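Local coordinates for activator of Hsp90 ATPase homologue 1/2-like C-terminal domain-containing protein (Staphylococcus saprophyticus subsp. saprophyticus, PDB 3Q6A) that is of unknown function but belongs to the AHA1 family of Bet v 1-like proteins, and so may bind a small ligand or a partner protein, at residues D[3-8]-D[114-119]; D[15-20]-D[60-65]; D[36-39]-D[43-46]; D[79-84]-D[88-93]. All blocks are in the same frame, centred on the assembly; numbering follows the deposited sequence.

How the contacts relate
Contacts 1 and 2 illustrate how helices pack on one curved antiparallel sheet, and contact 4 is the hairpin they cover. Contact 1 (helix on outermost strand) and contact 4 (strand on strand) are buried and adjoin, since strands 3-9 and 87-94 are neighbours. Contact 2 lies at the surface but reaches inward, its helix 13-21 touching Leu119 of contact 1 and Phe81 of contact 4. Contact 3 is partly buried, about 21 Å from contact 1 between centres, and is tied to contact 2 by the Glu18–Arg37 salt bridge. Chemistry follows place: apolar side chains in contacts 1 and 3, backbone bonds with waters bridging the outer face in contact 4, an aromatic face against backbone in contact 2.

Contact 1 (D[3-8]-D[114-119]); sequences IITKMQ and YMLSCL
Met7 and Leu116 pack where the long C-terminal helix of the helix-grip fold rests on the outermost strand of the sheet within this chain. The segments run nearly parallel, their axes 13° apart and 8.8 Å at closest approach. The tight part is at Met7, a selenomethionine: its CB lies 3.7 Å from Leu116 CB, and the two side chains pass alongside each other, running opposite ways. CG stands anti to the backbone N (chi1 -178°), and bends at the next two torsions curl the chain round so that CE comes within 3.8 Å of Leu116 CB as well. Further toward the strand's start the fit is sparser. There the closest touch is Thr5 CG2 to Leu116 CD1 at 3.7 Å, while the Thr5 hydroxyl turns to Lys109 of the same helix. The solvent side is the other face of the strand, where Lys6 is exposed. The second subunit also approaches, with its Tyr114 packing on Met7 and its Ser117 on Ser117. The Ser117 hydroxyl is bonded to Val113 O one turn back, and its oxygen OG lies 3.5 Å from the methyl CE of Met7.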
loop_
_atom_site.group_PDB
_atom_site.type_symbol
_atom_site.label_atom_id
_atom_site.label_comp_id
_atom_site.label_asym_id
_atom_site.label_seq_id
_atom_site.Cartn_x
_atom_site.Cartn_y
_atom_site.Cartn_z
ATOM N N ILE D 3 7.952 4.568 12.755
ATOM C CA ILE D 3 7.410 3.873 11.601
ATOM C C ILE D 3 8.086 4.446 10.364
ATOM O O ILE D 3 7.819 5.575 9.961
ATOM C CB ILE D 3 5.885 4.064 11.498
ATOM C CG1 ILE D 3 5.232 3.672 12.827
ATOM C CG2 ILE D 3 5.327 3.221 10.364
ATOM C CD1 ILE D 3 3.730 3.878 12.863
ATOM N N ILE D 4 8.967 3.651 9.771
ATOM C CA ILE D 4 9.704 4.063 8.585
ATOM C C ILE D 4 9.258 3.236 7.379
ATOM O O ILE D 4 9.276 1.998 7.417
ATOM C CB ILE D 4 11.230 3.882 8.803
ATOM C CG1 ILE D 4 11.674 4.685 10.028
ATOM C CG2 ILE D 4 12.000 4.358 7.575
ATOM C CD1 ILE D 4 13.099 4.409 10.466
ATOM N N THR D 5 8.835 3.918 6.321
ATOM C CA THR D 5 8.394 3.237 5.113
ATOM C C THR D 5 9.142 3.777 3.898
ATOM O O THR D 5 9.345 4.977 3.769
ATOM C CB THR D 5 6.875 3.425 4.903
ATOM O OG1 THR D 5 6.190 3.077 6.112
ATOM C CG2 THR D 5 6.381 2.530 3.791
ATOM N N LYS D 6 9.559 2.884 3.008
ATOM C CA LYS D 6 10.284 3.302 1.812
ATOM C C LYS D 6 9.559 2.823 0.572
ATOM O O LYS D 6 9.067 1.695 0.539
ATOM C CB LYS D 6 11.708 2.738 1.831
ATOM C CG LYS D 6 12.596 3.328 2.916
ATOM C CD LYS D 6 14.015 2.775 2.858
ATOM C CE LYS D 6 14.900 3.477 3.878
ATOM N NZ LYS D 6 16.309 2.990 3.851
HETATM N N MSE D 7 9.473 3.687 -0.438
HETATM C CA MSE D 7 8.795 3.342 -1.686
HETATM C C MSE D 7 9.565 3.867 -2.892
HETATM O O MSE D 7 9.908 5.043 -2.956
HETATM C CB MSE D 7 7.387 3.934 -1.723
HETATM C CG MSE D 7 6.595 3.582 -2.991
HETATM SE SE MSE D 7 6.092 1.828 -3.068
HETATM C CE MSE D 7 4.721 1.827 -1.788
ATOM N N GLN D 8 9.820 2.983 -3.844
ATOM C CA GLN D 8 10.513 3.359 -5.068
ATOM C C GLN D 8 9.495 3.927 -6.040
ATOM O O GLN D 8 8.409 3.368 -6.206
ATOM C CB GLN D 8 11.210 2.133 -5.679
ATOM C CG GLN D 8 11.617 2.328 -7.133
ATOM C CD GLN D 8 12.758 3.318 -7.320
ATOM O OE1 GLN D 8 12.821 4.005 -8.339
ATOM N NE2 GLN D 8 13.679 3.377 -6.351
ATOM N N TYR D 114 -0.133 2.727 1.992
ATOM C CA TYR D 114 -1.156 3.041 1.003
ATOM C C TYR D 114 -0.878 4.393 0.312
ATOM O O TYR D 114 -0.917 4.490 -0.909
ATOM C CB TYR D 114 -2.535 3.078 1.668
ATOM C CG TYR D 114 -3.648 3.269 0.677
ATOM C CD1 TYR D 114 -3.844 2.360 -0.362
ATOM C CD2 TYR D 114 -4.492 4.377 0.751
ATOM C CE1 TYR D 114 -4.861 2.554 -1.314
ATOM C CE2 TYR D 114 -5.513 4.577 -0.197
ATOM C CZ TYR D 114 -5.687 3.664 -1.220
ATOM O OH TYR D 114 -6.703 3.850 -2.139
HETATM N N MSE D 115 -0.615 5.442 1.090
HETATM C CA MSE D 115 -0.355 6.745 0.471
HETATM C C MSE D 115 0.803 6.680 -0.533
HETATM O O MSE D 115 0.713 7.246 -1.624
HETATM C CB MSE D 115 -0.049 7.813 1.540
HETATM C CG MSE D 115 0.224 9.254 0.984
HETATM SE SE MSE D 115 1.942 9.594 0.415
HETATM C CE MSE D 115 2.729 9.756 1.957
ATOM N N LEU D 116 1.869 5.982 -0.169
ATOM C CA LEU D 116 3.049 5.877 -1.035
ATOM C C LEU D 116 2.725 5.046 -2.274
ATOM O O LEU D 116 3.310 5.258 -3.344
ATOM C CB LEU D 116 4.241 5.286 -0.241
ATOM C CG LEU D 116 4.819 6.238 0.826
ATOM C CD1 LEU D 116 5.844 5.532 1.711
ATOM C CD2 LEU D 116 5.455 7.440 0.113
ATOM N N SER D 117 1.789 4.101 -2.146
ATOM C CA SER D 117 1.381 3.287 -3.296
ATOM C C SER D 117 0.568 4.155 -4.232
ATOM O O SER D 117 0.712 4.072 -5.444
ATOM C CB SER D 117 0.530 2.081 -2.852
ATOM O OG SER D 117 1.314 1.224 -2.050
ATOM N N CYS D 118 -0.300 4.985 -3.666
ATOM C CA CYS D 118 -1.100 5.902 -4.470
ATOM C C CYS D 118 -0.139 6.883 -5.149
ATOM O O CYS D 118 -0.328 7.254 -6.303
ATOM C CB CYS D 118 -2.064 6.682 -3.585
ATOM S SG CYS D 118 -3.377 5.673 -2.871
ATOM N N LEU D 119 0.880 7.311 -4.411
ATOM C CA LEU D 119 1.877 8.231 -4.958
ATOM C C LEU D 119 2.543 7.614 -6.197
ATOM O O LEU D 119 2.598 8.234 -7.268
ATOM C CB LEU D 119 2.935 8.536 -3.905
ATOM C CG LEU D 119 4.130 9.356 -4.396
ATOM C CD1 LEU D 119 3.655 10.761 -4.784
ATOM C CD2 LEU D 119 5.209 9.384 -3.346
#

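Contact 2 (D[15-20]-D[60-65]); sequences TVFEAF and ERVEDN
Phe17 carries a backbone amide on its ring: Asn65 N sits 3.1 Å above the plane and over the ring centre. This surface contact of the helix-grip fold sets the short helix 13-21 against the end of strand 53-63, where the chain turns toward strand 67-72. Asn65 has positive phi (51°), a left-handed backbone conformation consistent with a tight turn here. Asp64 C covers the same face nearer the rim. Phe17 reaches across because its CG is anti to the backbone N (chi1 175°), which carries the ring off the helix toward the strand. At the ring edge, near its plane, Val62 CG1 approaches CZ of Phe17 at 4.1 Å. The Asn65 side chain crosses Phe17 at about a right angle, its amide plane 70° from the ring, and places OD1 3.5 Å from Phe17 CD2. Polar linkage is indirect, through one water. That water donates to Asn65 OD1 and to Glu18 OE2, the carboxylate oxygen that also lies in plane at the Phe17 edge and forms a salt bridge with Arg37. The two donated bonds measure 2.8 Å from the water to Asn65 OD1 and 2.6 Å to Glu18 OE2.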
loop_
_atom_site.group_PDB
_atom_site.type_symbol
_atom_site.label_atom_id
_atom_site.label_comp_id
_atom_site.label_asym_id
_atom_site.label_seq_id
_atom_site.Cartn_x
_atom_site.Cartn_y
_atom_site.Cartn_z
ATOM N N THR D 15 10.448 15.706 -9.370
ATOM C CA THR D 15 9.056 15.454 -9.696
ATOM C C THR D 15 8.271 14.875 -8.521
ATOM O O THR D 15 7.108 15.213 -8.327
ATOM C CB THR D 15 8.926 14.485 -10.883
ATOM O OG1 THR D 15 9.563 15.053 -12.033
ATOM C CG2 THR D 15 7.455 14.233 -11.201
ATOM N N VAL D 16 8.906 14.001 -7.753
ATOM C CA VAL D 16 8.239 13.402 -6.600
ATOM C C VAL D 16 8.063 14.476 -5.519
ATOM O O VAL D 16 7.004 14.585 -4.909
ATOM C CB VAL D 16 9.057 12.226 -6.021
ATOM C CG1 VAL D 16 8.330 11.635 -4.809
ATOM C CG2 VAL D 16 9.256 11.143 -7.096
ATOM N N PHE D 17 9.107 15.271 -5.293
ATOM C CA PHE D 17 9.064 16.343 -4.299
ATOM C C PHE D 17 7.912 17.279 -4.639
ATOM O O PHE D 17 7.100 17.622 -3.777
ATOM C CB PHE D 17 10.388 17.121 -4.301
ATOM C CG PHE D 17 10.396 18.332 -3.389
ATOM C CD1 PHE D 17 10.685 18.203 -2.030
ATOM C CD2 PHE D 17 10.104 19.595 -3.896
ATOM C CE1 PHE D 17 10.684 19.326 -1.187
ATOM C CE2 PHE D 17 10.098 20.720 -3.066
ATOM C CZ PHE D 17 10.390 20.582 -1.711
ATOM N N GLU D 18 7.831 17.672 -5.908
ATOM C CA GLU D 18 6.783 18.567 -6.367
ATOM C C GLU D 18 5.385 18.002 -6.161
ATOM O O GLU D 18 4.437 18.755 -5.940
ATOM C CB GLU D 18 6.966 18.903 -7.848
ATOM C CG GLU D 18 8.105 19.876 -8.151
ATOM C CD GLU D 18 7.920 21.252 -7.503
ATOM O OE1 GLU D 18 6.863 21.886 -7.715
ATOM O OE2 GLU D 18 8.837 21.692 -6.785
ATOM N N ALA D 19 5.254 16.679 -6.253
ATOM C CA ALA D 19 3.965 16.029 -6.077
ATOM C C ALA D 19 3.353 16.348 -4.714
ATOM O O ALA D 19 2.126 16.453 -4.597
ATOM C CB ALA D 19 4.112 14.502 -6.252
ATOM N N PHE D 20 4.195 16.507 -3.699
ATOM C CA PHE D 20 3.708 16.817 -2.351
ATOM C C PHE D 20 3.446 18.312 -2.135
ATOM O O PHE D 20 2.346 18.704 -1.745
ATOM C CB PHE D 20 4.707 16.369 -1.268
ATOM C CG PHE D 20 4.789 14.863 -1.052
ATOM C CD1 PHE D 20 5.626 14.061 -1.839
ATOM C CD2 PHE D 20 4.062 14.259 -0.023
ATOM C CE1 PHE D 20 5.739 12.677 -1.600
ATOM C CE2 PHE D 20 4.163 12.880 0.233
ATOM C CZ PHE D 20 5.006 12.086 -0.560
ATOM N N GLU D 60 7.754 22.537 9.270
ATOM C CA GLU D 60 8.927 22.819 10.088
ATOM C C GLU D 60 10.240 23.019 9.326
ATOM O O GLU D 60 10.896 24.048 9.476
ATOM C CB GLU D 60 9.094 21.717 11.133
ATOM C CG GLU D 60 8.069 21.805 12.249
ATOM C CD GLU D 60 8.001 20.557 13.101
ATOM O OE1 GLU D 60 9.051 19.907 13.309
ATOM O OE2 GLU D 60 6.888 20.235 13.575
ATOM N N ARG D 61 10.626 22.044 8.515
ATOM C CA ARG D 61 11.870 22.135 7.756
ATOM C C ARG D 61 11.634 21.630 6.350
ATOM O O ARG D 61 10.914 20.652 6.153
ATOM C CB ARG D 61 12.961 21.281 8.414
ATOM C CG ARG D 61 13.132 21.549 9.893
ATOM C CD ARG D 61 14.103 20.578 10.560
ATOM N NE ARG D 61 15.463 20.681 10.034
ATOM C CZ ARG D 61 15.912 20.014 8.973
ATOM N NH1 ARG D 61 15.109 19.186 8.319
ATOM N NH2 ARG D 61 17.168 20.172 8.572
ATOM N N VAL D 62 12.241 22.302 5.377
ATOM C CA VAL D 62 12.115 21.915 3.977
ATOM C C VAL D 62 13.441 22.089 3.250
ATOM O O VAL D 62 14.039 23.167 3.270
ATOM C CB VAL D 62 11.049 22.748 3.241
ATOM C CG1 VAL D 62 11.179 22.556 1.742
ATOM C CG2 VAL D 62 9.672 22.326 3.684
ATOM N N GLU D 63 13.900 21.001 2.640
ATOM C CA GLU D 63 15.128 20.983 1.855
ATOM C C GLU D 63 14.645 20.612 0.452
ATOM O O GLU D 63 14.213 19.481 0.210
ATOM C CB GLU D 63 16.090 19.933 2.414
ATOM C CG GLU D 63 16.727 20.332 3.734
ATOM C CD GLU D 63 17.477 19.192 4.400
ATOM O OE1 GLU D 63 18.195 18.449 3.697
ATOM O OE2 GLU D 63 17.356 19.039 5.633
ATOM N N ASP D 64 14.680 21.583 -0.457
ATOM C CA ASP D 64 14.210 21.389 -1.825
ATOM C C ASP D 64 14.579 20.028 -2.395
ATOM O O ASP D 64 15.725 19.598 -2.300
ATOM C CB ASP D 64 14.764 22.491 -2.723
ATOM C CG ASP D 64 14.438 23.869 -2.201
ATOM O OD1 ASP D 64 13.233 24.188 -2.092
ATOM O OD2 ASP D 64 15.384 24.626 -1.894
ATOM N N ASN D 65 13.571 19.352 -2.940
ATOM C CA ASN D 65 13.720 18.031 -3.547
ATOM C C ASN D 65 14.436 17.018 -2.660
ATOM O O ASN D 65 15.032 16.065 -3.167
ATOM C CB ASN D 65 14.472 18.158 -4.874
ATOM C CG ASN D 65 13.906 19.244 -5.752
ATOM O OD1 ASN D 65 12.731 19.220 -6.117
ATOM N ND2 ASN D 65 14.746 20.216 -6.101
HETATM O O HOH W 1 11.426 21.439 -7.165
#

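Contact 3 (D[36-39]-D[43-46]); sequences ERWE and TITL
The indole of Trp38 is the one ring in this contact, and Ile44 and Leu46 both come to it obliquely, running roughly perpendicular to the tryptophan side chain. Leu46 CD2 lies 3.9 Å from CZ2 of Trp38, while Ile44 CG1 is 4.1 Å from CD1 of Trp38 on the five-membered ring. At the ring's edge, in its plane, is a carbonyl from its own segment: Glu36 O, 3.6 Å from Trp38 CD1. The same oxygen also touches Ile44, 3.4 Å from Ile44 CD1. Ile44 thus fits between the indole and the backbone of Glu36, helped by the bend in its own chain (chi2 -66°), which takes CD1 toward Glu36. The closest approach in the contact is there too, Glu36 CG to Ile44 CD1 at 3.3 Å. Glu36 CG is wedged between the backbone N and the carbonyl carbon (chi1 60°), from where its aliphatic part lies against the isoleucine while the residue stays exposed. Arg37, between the two contacting residues, points away from the strand and pairs with Glu18 of helix 13-21. Trp38 also packs on Val21 and on Ile59 of the neighbouring strand. Its backbone is bonded to that of Val21, which ties the loop to the helix end. The arrangement is an apolar loop-to-strand packing in the helix-grip fold: the loop after strand 33-34 folds its tryptophan back on strand 43-48, near the outer end of the antiparallel sheet.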
loop_
_atom_site.group_PDB
_atom_site.type_symbol
_atom_site.label_atom_id
_atom_site.label_comp_id
_atom_site.label_asym_id
_atom_site.label_seq_id
_atom_site.Cartn_x
_atom_site.Cartn_y
_atom_site.Cartn_z
ATOM N N GLU D 36 -1.673 26.260 0.099
ATOM C CA GLU D 36 -0.590 26.844 -0.684
ATOM C C GLU D 36 0.602 25.892 -0.713
ATOM O O GLU D 36 0.616 24.883 -0.002
ATOM C CB GLU D 36 -0.165 28.192 -0.092
ATOM C CG GLU D 36 0.337 28.121 1.342
ATOM C CD GLU D 36 0.880 29.448 1.852
ATOM O OE1 GLU D 36 1.840 29.981 1.250
ATOM O OE2 GLU D 36 0.352 29.962 2.861
ATOM N N ARG D 37 1.598 26.218 -1.534
ATOM C CA ARG D 37 2.791 25.395 -1.665
ATOM C C ARG D 37 3.470 25.211 -0.313
ATOM O O ARG D 37 3.518 26.126 0.510
ATOM C CB ARG D 37 3.770 26.031 -2.659
ATOM C CG ARG D 37 5.064 25.249 -2.852
ATOM C CD ARG D 37 6.085 26.026 -3.685
ATOM N NE ARG D 37 7.366 25.324 -3.774
ATOM C CZ ARG D 37 7.683 24.429 -4.709
ATOM N NH1 ARG D 37 6.818 24.114 -5.665
ATOM N NH2 ARG D 37 8.865 23.832 -4.674
ATOM N N TRP D 38 3.998 24.019 -0.088
ATOM C CA TRP D 38 4.663 23.713 1.164
ATOM C C TRP D 38 6.009 24.429 1.276
ATOM O O TRP D 38 6.942 24.142 0.523
ATOM C CB TRP D 38 4.843 22.198 1.289
ATOM C CG TRP D 38 3.539 21.441 1.356
ATOM C CD1 TRP D 38 2.300 21.898 1.000
ATOM C CD2 TRP D 38 3.353 20.095 1.805
ATOM N NE1 TRP D 38 1.354 20.921 1.205
ATOM C CE2 TRP D 38 1.975 19.804 1.697
ATOM C CE3 TRP D 38 4.218 19.105 2.288
ATOM C CZ2 TRP D 38 1.442 18.560 2.058
ATOM C CZ3 TRP D 38 3.685 17.866 2.647
ATOM C CH2 TRP D 38 2.310 17.610 2.529
ATOM N N GLU D 39 6.098 25.363 2.220
ATOM C CA GLU D 39 7.318 26.138 2.444
ATOM C C GLU D 39 7.750 26.095 3.910
ATOM O O GLU D 39 6.915 26.060 4.809
ATOM C CB GLU D 39 7.092 27.581 2.009
ATOM N N THR D 43 2.065 27.717 7.543
ATOM C CA THR D 43 1.035 26.840 8.095
ATOM C C THR D 43 0.044 26.550 6.971
ATOM O O THR D 43 -0.609 27.452 6.453
ATOM C CB THR D 43 0.329 27.499 9.315
ATOM O OG1 THR D 43 -0.477 26.524 9.985
ATOM C CG2 THR D 43 -0.549 28.661 8.868
ATOM N N ILE D 44 -0.048 25.281 6.576
ATOM C CA ILE D 44 -0.914 24.868 5.471
ATOM C C ILE D 44 -2.245 24.240 5.859
ATOM O O ILE D 44 -2.325 23.468 6.807
ATOM C CB ILE D 44 -0.191 23.834 4.554
ATOM C CG1 ILE D 44 1.179 24.369 4.124
ATOM C CG2 ILE D 44 -1.048 23.527 3.346
ATOM C CD1 ILE D 44 1.126 25.587 3.239
ATOM N N THR D 45 -3.281 24.555 5.092
ATOM C CA THR D 45 -4.597 23.997 5.333
ATOM C C THR D 45 -4.788 22.828 4.371
ATOM O O THR D 45 -4.897 23.015 3.159
ATOM C CB THR D 45 -5.696 25.044 5.100
ATOM O OG1 THR D 45 -5.465 26.171 5.961
ATOM C CG2 THR D 45 -7.072 24.446 5.390
ATOM N N LEU D 46 -4.823 21.621 4.931
ATOM C CA LEU D 46 -4.976 20.391 4.159
ATOM C C LEU D 46 -6.407 19.870 4.215
ATOM O O LEU D 46 -6.899 19.480 5.273
ATOM C CB LEU D 46 -4.003 19.344 4.704
ATOM C CG LEU D 46 -2.551 19.832 4.630
ATOM C CD1 LEU D 46 -1.643 18.965 5.458
ATOM C CD2 LEU D 46 -2.109 19.849 3.181
#

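Contact 4 (D[79-84]-D[88-93]); sequences IQFEES and TVVTTT
Gln80 and Thr91 form a hydrogen-bonded antiparallel pair, Glu82 and Val89 the next, giving four nearly straight backbone bonds. Gln80 N to Thr91 O (2.9 Å, 174°) is answered by Thr91 N to Gln80 O, and Val89 N to Glu82 O (2.8 Å) by Glu82 N to Val89 O. Two acceptors also receive CA-H contacts: Gln80 O lies 3.3 Å from Val90 CA, and Glu82 O as far from Thr88 CA. The other two are shared with water. One water donates to Thr91 O (2.8 Å), accepts from Gln80 NE2 at 2.7 Å, and bonds to Thr93 OG1. A second lies 2.7 Å from Val89 O, where it probably donates, and bonds to Thr91 OG1; its acceptors outnumber its protons, and its link to Glu82 OE1 is weak. Thr88 OG1 is bonded to Val11 O. The face bearing Ile79, Phe81, Val90 and Thr92 is largely apolar, though the Thr92 hydroxyl is weakly bonded to Thr5 O. Ile79 CG2 lies 3.9 Å from Val90 CG1, both rising together from the sheet, with Val90 packed on Leu116 and Leu119. With mostly polar, water-bridged residues on its other face, this is an amphipathic antiparallel beta hairpin of the helix-grip fold.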
loop_
_atom_site.group_PDB
_atom_site.type_symbol
_atom_site.label_atom_id
_atom_site.label_comp_id
_atom_site.label_asym_id
_atom_site.label_seq_id
_atom_site.Cartn_x
_atom_site.Cartn_y
_atom_site.Cartn_z
ATOM N N ILE D 79 9.519 13.423 5.377
ATOM C CA ILE D 79 9.343 12.765 4.096
ATOM C C ILE D 79 10.623 13.100 3.351
ATOM O O ILE D 79 10.871 14.261 3.042
ATOM C CB ILE D 79 8.138 13.310 3.356
ATOM C CG1 ILE D 79 6.875 13.116 4.223
ATOM C CG2 ILE D 79 7.973 12.566 2.037
ATOM C CD1 ILE D 79 5.604 13.661 3.607
ATOM N N GLN D 80 11.450 12.086 3.109
ATOM C CA GLN D 80 12.743 12.292 2.445
ATOM C C GLN D 80 12.724 11.745 1.035
ATOM O O GLN D 80 11.985 10.810 0.744
ATOM C CB GLN D 80 13.847 11.595 3.227
ATOM C CG GLN D 80 13.898 11.963 4.696
ATOM C CD GLN D 80 14.996 11.228 5.426
ATOM O OE1 GLN D 80 16.180 11.449 5.168
ATOM N NE2 GLN D 80 14.616 10.347 6.336
ATOM N N PHE D 81 13.540 12.335 0.164
ATOM C CA PHE D 81 13.630 11.910 -1.223
ATOM C C PHE D 81 15.098 11.688 -1.594
ATOM O O PHE D 81 15.899 12.620 -1.535
ATOM C CB PHE D 81 13.015 12.971 -2.141
ATOM C CG PHE D 81 11.660 13.458 -1.700
ATOM C CD1 PHE D 81 11.529 14.277 -0.580
ATOM C CD2 PHE D 81 10.507 13.087 -2.391
ATOM C CE1 PHE D 81 10.272 14.717 -0.152
ATOM C CE2 PHE D 81 9.246 13.518 -1.976
ATOM C CZ PHE D 81 9.128 14.337 -0.851
ATOM N N GLU D 82 15.441 10.448 -1.954
ATOM C CA GLU D 82 16.801 10.077 -2.344
ATOM C C GLU D 82 16.809 9.572 -3.780
ATOM O O GLU D 82 15.828 8.990 -4.265
ATOM C CB GLU D 82 17.359 8.958 -1.468
ATOM C CG GLU D 82 17.526 9.255 0.000
ATOM C CD GLU D 82 18.084 8.055 0.739
ATOM O OE1 GLU D 82 17.483 6.966 0.624
ATOM O OE2 GLU D 82 19.120 8.192 1.428
ATOM N N GLU D 83 17.919 9.785 -4.473
ATOM C CA GLU D 83 17.993 9.312 -5.843
ATOM C C GLU D 83 18.274 7.826 -5.863
ATOM O O GLU D 83 18.980 7.302 -4.986
ATOM C CB GLU D 83 19.102 10.054 -6.610
ATOM C CG GLU D 83 18.747 11.471 -6.990
ATOM C CD GLU D 83 19.690 12.025 -8.038
ATOM O OE1 GLU D 83 20.867 12.256 -7.705
ATOM O OE2 GLU D 83 19.252 12.211 -9.197
ATOM N N SER D 84 17.712 7.143 -6.860
ATOM C CA SER D 84 17.960 5.718 -7.077
ATOM C C SER D 84 18.092 5.540 -8.596
ATOM O O SER D 84 17.710 6.417 -9.375
ATOM C CB SER D 84 16.812 4.834 -6.540
ATOM O OG SER D 84 15.605 5.070 -7.230
ATOM N N THR D 88 13.499 7.545 -7.837
ATOM C CA THR D 88 13.521 8.081 -6.485
ATOM C C THR D 88 13.070 7.080 -5.428
ATOM O O THR D 88 12.221 6.236 -5.687
ATOM C CB THR D 88 12.534 9.283 -6.388
ATOM O OG1 THR D 88 12.875 10.284 -7.362
ATOM C CG2 THR D 88 12.545 9.893 -4.961
ATOM N N VAL D 89 13.646 7.168 -4.239
ATOM C CA VAL D 89 13.183 6.349 -3.124
ATOM C C VAL D 89 12.644 7.351 -2.118
ATOM O O VAL D 89 13.377 8.232 -1.675
ATOM C CB VAL D 89 14.303 5.551 -2.457
ATOM C CG1 VAL D 89 13.805 4.941 -1.149
ATOM C CG2 VAL D 89 14.773 4.438 -3.414
ATOM N N VAL D 90 11.366 7.226 -1.777
ATOM C CA VAL D 90 10.756 8.122 -0.802
ATOM C C VAL D 90 10.774 7.393 0.536
ATOM O O VAL D 90 10.432 6.211 0.620
ATOM C CB VAL D 90 9.290 8.452 -1.161
ATOM C CG1 VAL D 90 8.715 9.454 -0.137
ATOM C CG2 VAL D 90 9.202 9.002 -2.567
ATOM N N THR D 91 11.185 8.083 1.588
ATOM C CA THR D 91 11.222 7.465 2.889
ATOM C C THR D 91 10.381 8.282 3.841
ATOM O O THR D 91 10.718 9.428 4.124
ATOM C CB THR D 91 12.651 7.401 3.442
ATOM O OG1 THR D 91 13.490 6.711 2.509
ATOM C CG2 THR D 91 12.676 6.656 4.767
ATOM N N THR D 92 9.276 7.707 4.312
ATOM C CA THR D 92 8.431 8.416 5.271
ATOM C C THR D 92 8.796 7.902 6.660
ATOM O O THR D 92 9.026 6.709 6.859
ATOM C CB THR D 92 6.908 8.187 5.014
ATOM O OG1 THR D 92 6.630 6.783 4.977
ATOM C CG2 THR D 92 6.471 8.829 3.706
ATOM N N THR D 93 8.876 8.817 7.620
ATOM C CA THR D 93 9.193 8.453 8.988
ATOM C C THR D 93 8.250 9.181 9.941
ATOM O O THR D 93 8.157 10.412 9.920
ATOM C CB THR D 93 10.640 8.827 9.364
ATOM O OG1 THR D 93 11.560 8.083 8.555
ATOM C CG2 THR D 93 10.898 8.503 10.823
HETATM O O HOH W 2 11.994 9.915 6.523
HETATM O O HOH W 3 14.479 8.460 0.778
#